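PadR family transcriptional regulator (Listeria monocytogenes, PDB 6ABQ) probably binds DNA as a dimeric winged helix-turn-helix regulator of the PadR family, with its control of transcription responsive to ligand. Local coordinates at residues M21-I26 with V58-K63. Numbering follows the deposited sequence.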
loop_
_atom_site.group_PDB
_atom_site.type_symbol
_atom_site.label_atom_id
_atom_site.label_comp_id
_atom_site.label_asym_id
_atom_site.label_seq_id
_atom_site.Cartn_x
_atom_site.Cartn_y
_atom_site.Cartn_z
ATOM N N MET B 21 5.119 7.275 -6.038
ATOM C CA MET B 21 4.731 7.485 -7.437
ATOM C C MET B 21 4.749 8.959 -7.814
ATOM O O MET B 21 5.289 9.325 -8.863
ATOM C CB MET B 21 3.351 6.873 -7.734
ATOM C CG MET B 21 3.266 5.351 -7.657
ATOM S SD MET B 21 4.377 4.516 -8.800
ATOM C CE MET B 21 5.858 4.349 -7.808
ATOM N N ILE B 22 4.180 9.785 -6.938
ATOM C CA ILE B 22 4.079 11.227 -7.152
ATOM C C ILE B 22 5.473 11.867 -7.170
ATOM O O ILE B 22 5.789 12.609 -8.100
ATOM C CB ILE B 22 3.102 11.887 -6.140
ATOM C CG1 ILE B 22 1.682 11.343 -6.380
ATOM C CG2 ILE B 22 3.122 13.408 -6.281
ATOM C CD1 ILE B 22 0.649 11.679 -5.327
ATOM N N LEU B 23 6.303 11.542 -6.175
ATOM C CA LEU B 23 7.704 11.962 -6.147
ATOM C C LEU B 23 8.454 11.551 -7.428
ATOM O O LEU B 23 9.189 12.366 -7.998
ATOM C CB LEU B 23 8.430 11.433 -4.889
ATOM C CG LEU B 23 8.090 11.999 -3.497
ATOM C CD1 LEU B 23 8.728 11.155 -2.401
ATOM C CD2 LEU B 23 8.491 13.456 -3.331
ATOM N N GLU B 24 8.238 10.311 -7.879
ATOM C CA GLU B 24 8.817 9.806 -9.135
ATOM C C GLU B 24 8.395 10.627 -10.353
ATOM O O GLU B 24 9.238 10.972 -11.175
ATOM C CB GLU B 24 8.501 8.314 -9.337
ATOM C CG GLU B 24 9.025 7.707 -10.639
ATOM C CD GLU B 24 10.542 7.519 -10.682
ATOM O OE1 GLU B 24 11.181 7.294 -9.635
ATOM O OE2 GLU B 24 11.102 7.585 -11.789
ATOM N N ARG B 25 7.102 10.938 -10.453
ATOM C CA ARG B 25 6.572 11.781 -11.523
ATOM C C ARG B 25 7.149 13.209 -11.464
ATOM O O ARG B 25 7.526 13.764 -12.502
ATOM C CB ARG B 25 5.032 11.796 -11.498
ATOM C CG ARG B 25 4.356 12.769 -12.468
ATOM C CD ARG B 25 4.667 12.455 -13.931
ATOM N NE ARG B 25 4.232 13.521 -14.828
ATOM C CZ ARG B 25 4.939 14.613 -15.125
ATOM N NH1 ARG B 25 6.146 14.813 -14.609
ATOM N NH2 ARG B 25 4.433 15.513 -15.955
ATOM N N ILE B 26 7.226 13.778 -10.259
ATOM C CA ILE B 26 7.801 15.123 -10.057
ATOM C C ILE B 26 9.298 15.167 -10.429
ATOM O O ILE B 26 9.761 16.146 -11.034
ATOM C CB ILE B 26 7.518 15.676 -8.629
ATOM C CG1 ILE B 26 6.002 15.776 -8.375
ATOM C CG2 ILE B 26 8.142 17.052 -8.432
ATOM C CD1 ILE B 26 5.603 16.104 -6.940
ATOM N N VAL B 58 0.528 18.680 -0.298
ATOM C CA VAL B 58 0.638 19.416 0.977
ATOM C C VAL B 58 1.567 18.669 1.953
ATOM O O VAL B 58 2.442 19.281 2.571
ATOM C CB VAL B 58 -0.754 19.720 1.600
ATOM C CG1 VAL B 58 -0.650 20.151 3.062
ATOM C CG2 VAL B 58 -1.473 20.794 0.789
ATOM N N ARG B 59 1.386 17.351 2.045
ATOM C CA ARG B 59 2.228 16.493 2.885
ATOM C C ARG B 59 3.704 16.551 2.464
ATOM O O ARG B 59 4.591 16.663 3.320
ATOM C CB ARG B 59 1.713 15.049 2.899
ATOM C CG ARG B 59 2.485 14.144 3.847
ATOM C CD ARG B 59 1.772 12.824 4.072
ATOM N NE ARG B 59 2.074 11.834 3.038
ATOM C CZ ARG B 59 1.167 11.160 2.324
ATOM N NH1 ARG B 59 -0.132 11.354 2.498
ATOM N NH2 ARG B 59 1.577 10.275 1.423
ATOM N N LEU B 60 3.937 16.488 1.150
ATOM C CA LEU B 60 5.277 16.585 0.560
ATOM C C LEU B 60 5.999 17.894 0.865
ATOM O O LEU B 60 7.206 17.879 1.130
ATOM C CB LEU B 60 5.232 16.345 -0.949
ATOM C CG LEU B 60 4.859 14.944 -1.439
ATOM C CD1 LEU B 60 4.837 14.929 -2.962
ATOM C CD2 LEU B 60 5.798 13.891 -0.885
ATOM N N GLU B 61 5.263 19.006 0.825
ATOM C CA GLU B 61 5.784 20.320 1.235
ATOM C C GLU B 61 6.247 20.292 2.687
ATOM O O GLU B 61 7.357 20.722 2.990
ATOM C CB GLU B 61 4.716 21.411 1.102
ATOM C CG GLU B 61 4.353 21.807 -0.318
ATOM C CD GLU B 61 3.249 22.844 -0.366
ATOM O OE1 GLU B 61 2.829 23.356 0.689
ATOM O OE2 GLU B 61 2.792 23.157 -1.473
ATOM N N LYS B 62 5.377 19.792 3.565
ATOM C CA LYS B 62 5.646 19.709 5.002
ATOM C C LYS B 62 6.828 18.784 5.298
ATOM O O LYS B 62 7.600 19.042 6.218
ATOM C CB LYS B 62 4.382 19.308 5.775
ATOM C CG LYS B 62 3.343 20.421 5.798
ATOM C CD LYS B 62 1.969 19.990 6.286
ATOM C CE LYS B 62 1.017 21.176 6.224
ATOM N NZ LYS B 62 -0.319 20.928 6.822
ATOM N N LYS B 63 6.985 17.750 4.474
ATOM C CA LYS B 63 8.158 16.871 4.489
ATOM C C LYS B 63 9.437 17.547 3.961
ATOM O O LYS B 63 10.536 17.044 4.176
ATOM C CB LYS B 63 7.870 15.586 3.712
ATOM C CG LYS B 63 7.008 14.569 4.447
ATOM C CD LYS B 63 7.062 13.199 3.790
ATOM C CE LYS B 63 6.216 12.200 4.566
ATOM N NZ LYS B 63 6.424 10.802 4.094
#
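Leu23 and Leu60 face each other at 8.5 Å between CA atoms where the axes of segments 21-26 and 58-62, parts of helices 17-27 and 50-62, pass 12.0 Å apart at 78°. Both helices belong to the winged helix-turn-helix domain of PadR proteins, in which helix 50-62 is probably the recognition helix and strands 66-72 and 78-84 form the wing. With the backbones so far apart, the gap is bridged by branched aliphatic side chains, and within 58-63 Leu60 is the one residue that touches 21-26. Its chi1 of -67° sets CG opposite the carbonyl carbon, and both methyls meet CD2 of Leu23. CD1 also faces both isoleucines, 4.0 Å from CG2 of Ile22 and 4.2 Å from CD1 of Ile26, residues one turn apart on the same helix face. Leucine suits the site because its fork reaches several partners at once, while the beta-branched isoleucines offer methyls near the backbone and at the chain end. Leu65 and Val66 also pack on Leu60, joining the start of the wing to this core. Arg59 and Lys63 both form salt bridges with Glu19 of helix 17-27. The tightest apolar touch is methyl to methyl, Leu60 CD2 against Leu23 CD2 at 3.7 Å.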